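Local coordinates for methanol--corrinoid protein co-methyltransferase (Methanosarcina barkeri, PDB 2I2X), which transfers the methyl group of methanol to the cob(I)amide carried by its corrinoid partner protein MtaC, a zinc-dependent first step of methanogenesis from methanol, at residues Glu71-Gln75 / Val76-Ala80; Leu339-Thr342 / Ala343-Thr346; Met369-Tyr372 / Asp373-Tyr376; Cys400-Ile403 / Ile404-Gly407. One frame throughout, in Å; residues are numbered along the deposited sequence.

Contact 1: residues Glu71-Gln75 / Val76-Ala80; sequences ERMVQ and VGFPA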
loop_
_atom_site.group_PDB
_atom_site.type_symbol
_atom_site.label_atom_id
_atom_site.label_comp_id
_atom_site.label_asym_id
_atom_site.label_seq_id
_atom_site.Cartn_x
_atom_site.Cartn_y
_atom_site.Cartn_z
ATOM N N GLU A 71 12.171 -11.904 -4.512
ATOM C CA GLU A 71 12.260 -12.564 -3.239
ATOM C C GLU A 71 10.841 -12.744 -2.685
ATOM O O GLU A 71 10.441 -13.855 -2.351
ATOM C CB GLU A 71 13.191 -11.764 -2.299
ATOM C CG GLU A 71 13.464 -12.400 -0.929
ATOM C CD GLU A 71 14.123 -13.790 -0.993
ATOM O OE1 GLU A 71 14.757 -14.136 -2.031
ATOM O OE2 GLU A 71 13.991 -14.529 0.025
ATOM N N ARG A 72 10.049 -11.678 -2.673
ATOM C CA ARG A 72 8.715 -11.799 -2.141
ATOM C C ARG A 72 7.869 -12.822 -2.879
ATOM O O ARG A 72 7.157 -13.599 -2.256
ATOM C CB ARG A 72 7.977 -10.466 -2.125
ATOM C CG ARG A 72 6.671 -10.619 -1.331
ATOM C CD ARG A 72 6.987 -10.769 0.205
ATOM N NE ARG A 72 6.084 -9.845 0.832
ATOM C CZ ARG A 72 6.406 -8.871 1.653
ATOM N NH1 ARG A 72 7.626 -8.722 2.106
ATOM N NH2 ARG A 72 5.448 -8.076 2.065
ATOM N N MET A 73 7.924 -12.801 -4.206
ATOM C CA MET A 73 7.088 -13.674 -5.006
ATOM C C MET A 73 7.357 -15.128 -4.645
ATOM O O MET A 73 6.413 -15.904 -4.513
ATOM C CB MET A 73 7.301 -13.440 -6.504
ATOM C CG MET A 73 6.804 -12.087 -7.050
ATOM S SD MET A 73 5.120 -11.657 -6.548
ATOM C CE MET A 73 4.315 -12.399 -7.880
ATOM N N VAL A 74 8.622 -15.498 -4.453
ATOM C CA VAL A 74 8.939 -16.900 -4.212
ATOM C C VAL A 74 8.623 -17.270 -2.753
ATOM O O VAL A 74 8.270 -18.405 -2.463
ATOM C CB VAL A 74 10.401 -17.317 -4.666
ATOM C CG1 VAL A 74 10.625 -17.010 -6.190
ATOM C CG2 VAL A 74 11.457 -16.640 -3.829
ATOM N N GLN A 75 8.713 -16.291 -1.855
ATOM C CA GLN A 75 8.385 -16.515 -0.455
ATOM C C GLN A 75 6.899 -16.756 -0.250
ATOM O O GLN A 75 6.515 -17.388 0.724
ATOM C CB GLN A 75 8.845 -15.351 0.422
ATOM C CG GLN A 75 10.357 -15.266 0.623
ATOM C CD GLN A 75 10.951 -16.324 1.569
ATOM O OE1 GLN A 75 10.282 -17.260 2.004
ATOM N NE2 GLN A 75 12.235 -16.176 1.867
ATOM N N VAL A 76 6.051 -16.277 -1.150
ATOM C CA VAL A 76 4.617 -16.424 -0.921
ATOM C C VAL A 76 4.022 -17.451 -1.894
ATOM O O VAL A 76 2.826 -17.772 -1.845
ATOM C CB VAL A 76 3.877 -15.044 -0.916
ATOM C CG1 VAL A 76 2.392 -15.207 -0.558
ATOM C CG2 VAL A 76 4.551 -14.090 0.041
ATOM N N GLY A 77 4.878 -17.995 -2.753
ATOM C CA GLY A 77 4.471 -19.074 -3.654
ATOM C C GLY A 77 3.845 -18.629 -4.966
ATOM O O GLY A 77 3.209 -19.420 -5.655
ATOM N N PHE A 78 4.017 -17.371 -5.328
ATOM C CA PHE A 78 3.386 -16.873 -6.565
ATOM C C PHE A 78 4.102 -17.405 -7.801
ATOM O O PHE A 78 5.332 -17.391 -7.848
ATOM C CB PHE A 78 3.292 -15.346 -6.543
ATOM C CG PHE A 78 2.403 -14.824 -5.442
ATOM C CD1 PHE A 78 1.091 -15.301 -5.304
ATOM C CD2 PHE A 78 2.877 -13.874 -4.515
ATOM C CE1 PHE A 78 0.267 -14.825 -4.310
ATOM C CE2 PHE A 78 2.049 -13.384 -3.513
ATOM C CZ PHE A 78 0.743 -13.854 -3.417
ATOM N N PRO A 79 3.350 -17.915 -8.784
ATOM C CA PRO A 79 3.975 -18.573 -9.944
ATOM C C PRO A 79 4.475 -17.646 -11.076
ATOM O O PRO A 79 5.194 -18.121 -11.959
ATOM C CB PRO A 79 2.829 -19.460 -10.489
ATOM C CG PRO A 79 1.631 -18.611 -10.292
ATOM C CD PRO A 79 1.879 -17.950 -8.896
ATOM N N ALA A 80 4.081 -16.373 -11.070
ATOM C CA ALA A 80 4.430 -15.452 -12.181
ATOM C C ALA A 80 4.431 -13.971 -11.799
ATOM O O ALA A 80 3.743 -13.531 -10.870
ATOM C CB ALA A 80 3.519 -15.680 -13.390
#
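Met73 reaches from the last turn of helix 55-76 to Phe78, just past the helix end. Its CB leaves the helix flank with CG beside the backbone N and anti to the carbonyl carbon (chi1 -68°). Two further bends, at chi2 and chi3, curl the chain toward the loop. SD then lies 3.8 Å from Phe78 CD2. It stands 4.9 Å from the Phe78 ring centroid and approaches obliquely, which makes a Met-aromatic contact. The methyl CE goes furthest, meeting Phe78 CB at 3.4 Å and Ala80 O at 3.2 Å. The two side chains cross at about a right angle.

The backbone fixes the same pair. Phe78 N donates to Met73 O at 2.9 Å. Gly77 between them has positive phi, where a side chain would jam against the preceding carbonyl. Val76 CG2 lies alongside Arg72 CD at 4.1 Å, and the Arg72 guanidinium forms a salt bridge with Glu331. One turn of helix is also tied by Gln75 NE2, which donates to Glu71 OE2 at 3.0 Å. An alanine in place of Met73 would probably open a gap beside the Phe78 ring, which would lose its sulfur partner. Tyr335 meets that ring edge-to-face, and Arg363 of a second MtaB subunit packs on Phe78. The turn thus combines apolar and sulfur contacts with the Phe78-Met73 backbone bond, the Gln75-Glu71 bond and the Arg72 salt bridge.

Contact 2: residues Leu339-Thr342 / Ala343-Thr346; sequences LMNT and ALET
Thr342 O faces Thr346 at the last turn of helix 325-345, and both the backbone and the side chain of Thr346 come to it. Thr346 N gives it a weak bond of 3.1 Å, bent to 134°. Thr346 OG1 lies 2.8 Å away, but Asn348 OD1 is also in reach, and which of the two takes the hydroxyl proton is not settled. OG1 gets there because it sits between the backbone N and the carbonyl carbon (chi1 61°), while CG2 of the same residue rests 3.4 Å from Thr342 O.

The preceding carbonyls are satisfied more regularly. Ala343 N donates to Leu339 O, Leu344 N to Met340 O at 3.1 Å, and Glu345 N to Asn341 O at 3.0 Å. Glu345 CG also packs on Asn341 O, at 3.1 Å. Its carboxylate is taken up by another protein chain of the assembly: Lys11 of that chain forms a salt bridge with OE2, and Ser8 of that chain a hydrogen bond with OE1.

The buried polar side chains find partners too. Asn341 OD1 accepts from Thr39 N, and Leu344 CD1 touches the same oxygen at 4.0 Å. Thr342 OG1 is hydrogen-bonded to Ala338 O, one turn back. Ala343 and Leu344 pack on helix 349-361, next in the chain. This is a helix C-terminus, with regular i to i+4 bonds that weaken at Thr346, the first residue to leave helical angles.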
loop_
_atom_site.group_PDB
_atom_site.type_symbol
_atom_site.label_atom_id
_atom_site.label_comp_id
_atom_site.label_asym_id
_atom_site.label_seq_id
_atom_site.Cartn_x
_atom_site.Cartn_y
_atom_site.Cartn_z
ATOM N N LEU A 339 -6.945 -15.018 -7.062
ATOM C CA LEU A 339 -8.404 -15.112 -6.992
ATOM C C LEU A 339 -8.953 -15.297 -8.384
ATOM O O LEU A 339 -9.779 -16.198 -8.666
ATOM C CB LEU A 339 -8.992 -13.832 -6.357
ATOM C CG LEU A 339 -10.509 -13.848 -6.152
ATOM C CD1 LEU A 339 -10.910 -14.941 -5.126
ATOM C CD2 LEU A 339 -11.072 -12.445 -5.778
ATOM N N MET A 340 -8.472 -14.453 -9.285
ATOM C CA MET A 340 -8.934 -14.518 -10.653
ATOM C C MET A 340 -8.549 -15.879 -11.211
ATOM O O MET A 340 -9.391 -16.536 -11.805
ATOM C CB MET A 340 -8.390 -13.352 -11.485
ATOM C CG MET A 340 -9.189 -12.039 -11.297
ATOM S SD MET A 340 -8.557 -10.690 -12.333
ATOM C CE MET A 340 -7.026 -10.239 -11.492
ATOM N N ASN A 341 -7.312 -16.336 -10.982
ATOM C CA ASN A 341 -6.873 -17.569 -11.623
ATOM C C ASN A 341 -7.616 -18.777 -11.119
ATOM O O ASN A 341 -7.807 -19.716 -11.877
ATOM C CB ASN A 341 -5.360 -17.764 -11.548
ATOM C CG ASN A 341 -4.584 -16.655 -12.256
ATOM O OD1 ASN A 341 -5.140 -15.898 -13.100
ATOM N ND2 ASN A 341 -3.277 -16.560 -11.946
ATOM N N THR A 342 -8.049 -18.747 -9.849
ATOM C CA THR A 342 -8.877 -19.811 -9.249
ATOM C C THR A 342 -10.270 -19.876 -9.908
ATOM O O THR A 342 -10.855 -20.960 -10.063
ATOM C CB THR A 342 -9.049 -19.561 -7.703
ATOM O OG1 THR A 342 -7.774 -19.550 -7.069
ATOM C CG2 THR A 342 -9.911 -20.627 -7.031
ATOM N N ALA A 343 -10.816 -18.701 -10.227
ATOM C CA ALA A 343 -12.069 -18.561 -10.967
ATOM C C ALA A 343 -11.940 -19.239 -12.323
ATOM O O ALA A 343 -12.815 -20.020 -12.739
ATOM C CB ALA A 343 -12.431 -17.089 -11.131
ATOM N N LEU A 344 -10.839 -18.976 -13.001
ATOM C CA LEU A 344 -10.623 -19.582 -14.294
ATOM C C LEU A 344 -10.547 -21.106 -14.164
ATOM O O LEU A 344 -11.216 -21.846 -14.887
ATOM C CB LEU A 344 -9.361 -19.018 -14.952
ATOM C CG LEU A 344 -9.463 -17.604 -15.527
ATOM C CD1 LEU A 344 -8.053 -16.988 -15.586
ATOM C CD2 LEU A 344 -10.162 -17.562 -16.959
ATOM N N GLU A 345 -9.751 -21.573 -13.215
ATOM C CA GLU A 345 -9.509 -22.988 -13.076
ATOM C C GLU A 345 -10.806 -23.760 -12.767
ATOM O O GLU A 345 -10.962 -24.925 -13.138
ATOM C CB GLU A 345 -8.421 -23.206 -12.014
ATOM C CG GLU A 345 -7.074 -22.640 -12.466
ATOM C CD GLU A 345 -6.600 -23.225 -13.810
ATOM O OE1 GLU A 345 -6.781 -24.443 -14.072
ATOM O OE2 GLU A 345 -6.009 -22.474 -14.593
ATOM N N THR A 346 -11.740 -23.093 -12.118
ATOM C CA THR A 346 -12.949 -23.751 -11.698
ATOM C C THR A 346 -14.120 -23.317 -12.556
ATOM O O THR A 346 -15.260 -23.630 -12.229
ATOM C CB THR A 346 -13.261 -23.473 -10.197
ATOM O OG1 THR A 346 -13.445 -22.050 -9.977
ATOM C CG2 THR A 346 -12.138 -24.033 -9.320
#

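Contact 3: residues Met369-Tyr372 / Asp373-Tyr376; sequences MLAY and DNAY
Tyr372 and Asp373 both carry CG between the backbone N and the carbonyl carbon (chi1 73° and 58°), an unusual choice in a helix and possible here in its first turn. It brings the Tyr372 ring back beside the next peptide, with CG and CD2 each 3.3 Å from Asp373 N. The approach is oblique to the ring. In Asp373 the same torsion brings OD1 back beside the N-cap residue, 3.7 Å from Ala371 CB. That carboxylate has its salt bridge with Arg361, while Tyr372 OH is hydrogen-bonded to Asp354.

The helix starts with Ala375 N donating to Ala371 O at 2.8 Å and a nearly straight 170°. Tyr376 N follows, donating to Tyr372 O at 3.0 Å. Asn374 CB rests on Met369 O at 3.4 Å, and its ND2 is hydrogen-bonded to Tyr368 O. Ala375 CB points toward the incoming loop and meets Leu370 O.

The turn joins helix 365-368 to helix 372-383. Helix 349-361 covers Ala371 and Tyr372, helix 240-259 covers Met369 and Leu370, and helix 273-280 packs on Met369, Leu370 and Ala375.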
loop_
_atom_site.group_PDB
_atom_site.type_symbol
_atom_site.label_atom_id
_atom_site.label_comp_id
_atom_site.label_asym_id
_atom_site.label_seq_id
_atom_site.Cartn_x
_atom_site.Cartn_y
_atom_site.Cartn_z
ATOM N N MET A 369 -19.449 3.494 -18.514
ATOM C CA MET A 369 -19.037 3.303 -19.903
ATOM C C MET A 369 -17.985 2.210 -20.032
ATOM O O MET A 369 -17.926 1.506 -21.032
ATOM C CB MET A 369 -18.499 4.620 -20.474
ATOM C CG MET A 369 -18.189 4.608 -21.991
ATOM S SD MET A 369 -16.499 4.054 -22.410
ATOM C CE MET A 369 -15.592 5.566 -22.188
ATOM N N LEU A 370 -17.152 2.056 -19.021
ATOM C CA LEU A 370 -16.029 1.147 -19.129
ATOM C C LEU A 370 -16.428 -0.287 -18.829
ATOM O O LEU A 370 -15.641 -1.210 -19.061
ATOM C CB LEU A 370 -14.915 1.607 -18.193
ATOM C CG LEU A 370 -13.641 2.211 -18.798
ATOM C CD1 LEU A 370 -13.806 2.614 -20.203
ATOM C CD2 LEU A 370 -13.124 3.315 -17.967
ATOM N N ALA A 371 -17.650 -0.476 -18.322
ATOM C CA ALA A 371 -18.222 -1.821 -18.113
ATOM C C ALA A 371 -18.201 -2.636 -19.428
ATOM O O ALA A 371 -18.587 -2.137 -20.469
ATOM C CB ALA A 371 -19.619 -1.716 -17.559
ATOM N N TYR A 372 -17.711 -3.870 -19.373
ATOM C CA TYR A 372 -17.306 -4.587 -20.575
ATOM C C TYR A 372 -18.417 -4.666 -21.628
ATOM O O TYR A 372 -18.114 -4.654 -22.821
ATOM C CB TYR A 372 -16.721 -5.977 -20.247
ATOM C CG TYR A 372 -17.771 -6.980 -19.812
ATOM C CD1 TYR A 372 -18.158 -7.073 -18.471
ATOM C CD2 TYR A 372 -18.423 -7.809 -20.761
ATOM C CE1 TYR A 372 -19.156 -7.979 -18.078
ATOM C CE2 TYR A 372 -19.425 -8.707 -20.379
ATOM C CZ TYR A 372 -19.790 -8.794 -19.037
ATOM O OH TYR A 372 -20.790 -9.679 -18.647
ATOM N N ASP A 373 -19.682 -4.741 -21.231
ATOM C CA ASP A 373 -20.743 -4.698 -22.253
ATOM C C ASP A 373 -20.812 -3.353 -22.980
ATOM O O ASP A 373 -20.985 -3.323 -24.205
ATOM C CB ASP A 373 -22.121 -5.088 -21.720
ATOM C CG ASP A 373 -22.558 -4.209 -20.593
ATOM O OD1 ASP A 373 -21.650 -3.775 -19.846
ATOM O OD2 ASP A 373 -23.785 -3.940 -20.437
ATOM N N ASN A 374 -20.706 -2.259 -22.230
ATOM C CA ASN A 374 -20.674 -0.917 -22.800
ATOM C C ASN A 374 -19.368 -0.633 -23.554
ATOM O O ASN A 374 -19.371 0.009 -24.620
ATOM C CB ASN A 374 -20.933 0.131 -21.721
ATOM C CG ASN A 374 -22.340 0.034 -21.170
ATOM O OD1 ASN A 374 -23.271 -0.216 -21.937
ATOM N ND2 ASN A 374 -22.515 0.214 -19.833
ATOM N N ALA A 375 -18.257 -1.099 -23.003
ATOM C CA ALA A 375 -16.989 -0.957 -23.688
ATOM C C ALA A 375 -17.065 -1.608 -25.092
ATOM O O ALA A 375 -16.576 -1.035 -26.083
ATOM C CB ALA A 375 -15.874 -1.553 -22.856
ATOM N N TYR A 376 -17.693 -2.781 -25.164
ATOM C CA TYR A 376 -17.837 -3.536 -26.405
ATOM C C TYR A 376 -18.658 -2.711 -27.404
ATOM O O TYR A 376 -18.313 -2.610 -28.582
ATOM C CB TYR A 376 -18.520 -4.892 -26.137
ATOM C CG TYR A 376 -18.635 -5.768 -27.357
ATOM C CD1 TYR A 376 -19.766 -5.705 -28.203
ATOM C CD2 TYR A 376 -17.603 -6.649 -27.689
ATOM C CE1 TYR A 376 -19.845 -6.513 -29.373
ATOM C CE2 TYR A 376 -17.666 -7.467 -28.821
ATOM C CZ TYR A 376 -18.769 -7.400 -29.670
ATOM O OH TYR A 376 -18.771 -8.226 -30.781
#

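Contact 4: residues Cys400-Ile403 / Ile404-Gly407; sequences CCNI and IEEG
Cys400 O accepts from Ile404 N at 2.9 Å, with a straight N-H (170°). Ile404 CG1 sits near the same oxygen at 3.4 Å. CG1 is beside the backbone N of Ile404 and anti to the carbonyl carbon (chi1 -57°), which also brings it 4.3 Å from Cys400 SG. Three more helical bonds follow. Glu405 N binds Cys401 O at 3.0 Å, Glu406 N binds Asn402 O, and Gly407 N binds Ile403 O.

Glu405 stretches out beyond CG and runs back past Cys401 O, with CB 3.3 Å from that oxygen. Its carboxylate plane is turned 52° from the Asn402 amide plane, and OE2 ends 4.2 Å from Asn402 OD1. Lys426 forms only a long, weak ion pair with OE2. An alanine at Glu405 would remove the arm from CG to the carboxylate beside Cys401 O, and would probably leave Lys426 without that distant countercharge. Glu406 also extends, and its OE1 forms a salt bridge with Arg377.

This turn of helix 389-409 packs against three helices, mainly through its buried residues. Cys400, Cys401 and Ile404 meet helix 240-259, Ile403 rests on helix 372-383, and Cys401 and Ile404 also pack on Leu422 of helix 416-430.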
loop_
_atom_site.group_PDB
_atom_site.type_symbol
_atom_site.label_atom_id
_atom_site.label_comp_id
_atom_site.label_asym_id
_atom_site.label_seq_id
_atom_site.Cartn_x
_atom_site.Cartn_y
_atom_site.Cartn_z
ATOM N N CYS A 400 -20.751 7.052 -26.593
ATOM C CA CYS A 400 -20.539 7.210 -25.171
ATOM C C CYS A 400 -21.694 8.006 -24.553
ATOM O O CYS A 400 -22.281 7.575 -23.543
ATOM C CB CYS A 400 -19.174 7.882 -24.899
ATOM S SG CYS A 400 -18.886 8.370 -23.157
ATOM N N CYS A 401 -21.994 9.159 -25.142
ATOM C CA CYS A 401 -23.137 10.000 -24.725
ATOM C C CYS A 401 -24.442 9.215 -24.682
ATOM O O CYS A 401 -25.203 9.321 -23.688
ATOM C CB CYS A 401 -23.306 11.234 -25.621
ATOM S SG CYS A 401 -21.939 12.431 -25.523
ATOM N N ASN A 402 -24.692 8.420 -25.730
ATOM C CA ASN A 402 -25.871 7.548 -25.764
ATOM C C ASN A 402 -25.894 6.578 -24.601
ATOM O O ASN A 402 -26.923 6.416 -23.933
ATOM C CB ASN A 402 -25.958 6.778 -27.081
ATOM C CG ASN A 402 -26.207 7.697 -28.280
ATOM O OD1 ASN A 402 -26.762 8.807 -28.141
ATOM N ND2 ASN A 402 -25.797 7.237 -29.462
ATOM N N ILE A 403 -24.741 5.957 -24.355
ATOM C CA ILE A 403 -24.603 4.984 -23.301
ATOM C C ILE A 403 -24.889 5.578 -21.931
ATOM O O ILE A 403 -25.709 5.022 -21.199
ATOM C CB ILE A 403 -23.238 4.268 -23.344
ATOM C CG1 ILE A 403 -23.231 3.316 -24.544
ATOM C CG2 ILE A 403 -23.000 3.505 -22.011
ATOM C CD1 ILE A 403 -21.885 2.911 -24.998
ATOM N N ILE A 404 -24.256 6.713 -21.610
ATOM C CA ILE A 404 -24.473 7.379 -20.308
ATOM C C ILE A 404 -25.945 7.799 -20.167
ATOM O O ILE A 404 -26.532 7.667 -19.099
ATOM C CB ILE A 404 -23.541 8.620 -20.099
ATOM C CG1 ILE A 404 -22.054 8.273 -20.219
ATOM C CG2 ILE A 404 -23.858 9.350 -18.774
ATOM C CD1 ILE A 404 -21.602 7.071 -19.374
ATOM N N GLU A 405 -26.541 8.280 -21.250
ATOM C CA GLU A 405 -27.944 8.682 -21.246
ATOM C C GLU A 405 -28.865 7.526 -20.922
ATOM O O GLU A 405 -29.812 7.693 -20.139
ATOM C CB GLU A 405 -28.358 9.312 -22.598
ATOM C CG GLU A 405 -28.209 10.801 -22.640
ATOM C CD GLU A 405 -28.242 11.429 -24.057
ATOM O OE1 GLU A 405 -27.772 12.580 -24.173
ATOM O OE2 GLU A 405 -28.716 10.830 -25.045
ATOM N N GLU A 406 -28.611 6.365 -21.529
ATOM C CA GLU A 406 -29.447 5.200 -21.254
ATOM C C GLU A 406 -29.247 4.818 -19.795
ATOM O O GLU A 406 -30.216 4.540 -19.082
ATOM C CB GLU A 406 -29.133 4.022 -22.182
ATOM C CG GLU A 406 -29.550 4.267 -23.623
ATOM C CD GLU A 406 -28.933 3.261 -24.603
ATOM O OE1 GLU A 406 -28.635 2.095 -24.184
ATOM O OE2 GLU A 406 -28.755 3.642 -25.788
ATOM N N GLY A 407 -27.991 4.860 -19.352
ATOM C CA GLY A 407 -27.645 4.630 -17.956
ATOM C C GLY A 407 -28.444 5.566 -17.090
ATOM O O GLY A 407 -29.119 5.126 -16.172
#

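How the contacts relate
The four contacts follow one another along the chain without overlap. Contact 1 ends helix 55-76 and leads into strand 80-86 of the parallel sheet. Contact 2 ends helix 325-345, whose earlier residues pack on contact 1. Their centres are about 18 Å apart, and both lie where a second MtaB subunit packs. Contact 3 starts helix 372-383, and contact 4 lies on the next helix, 389-409. These two touch directly, with centres about 11 Å apart: Asn374 CG meets Ile403 CG2 at 3.6 Å, and Met369 CG meets Cys400 SG at 4.0 Å. They thus join two successive helices, and no other chain touches contact 4. Contacts 1 and 4 are about 43 Å apart between centres.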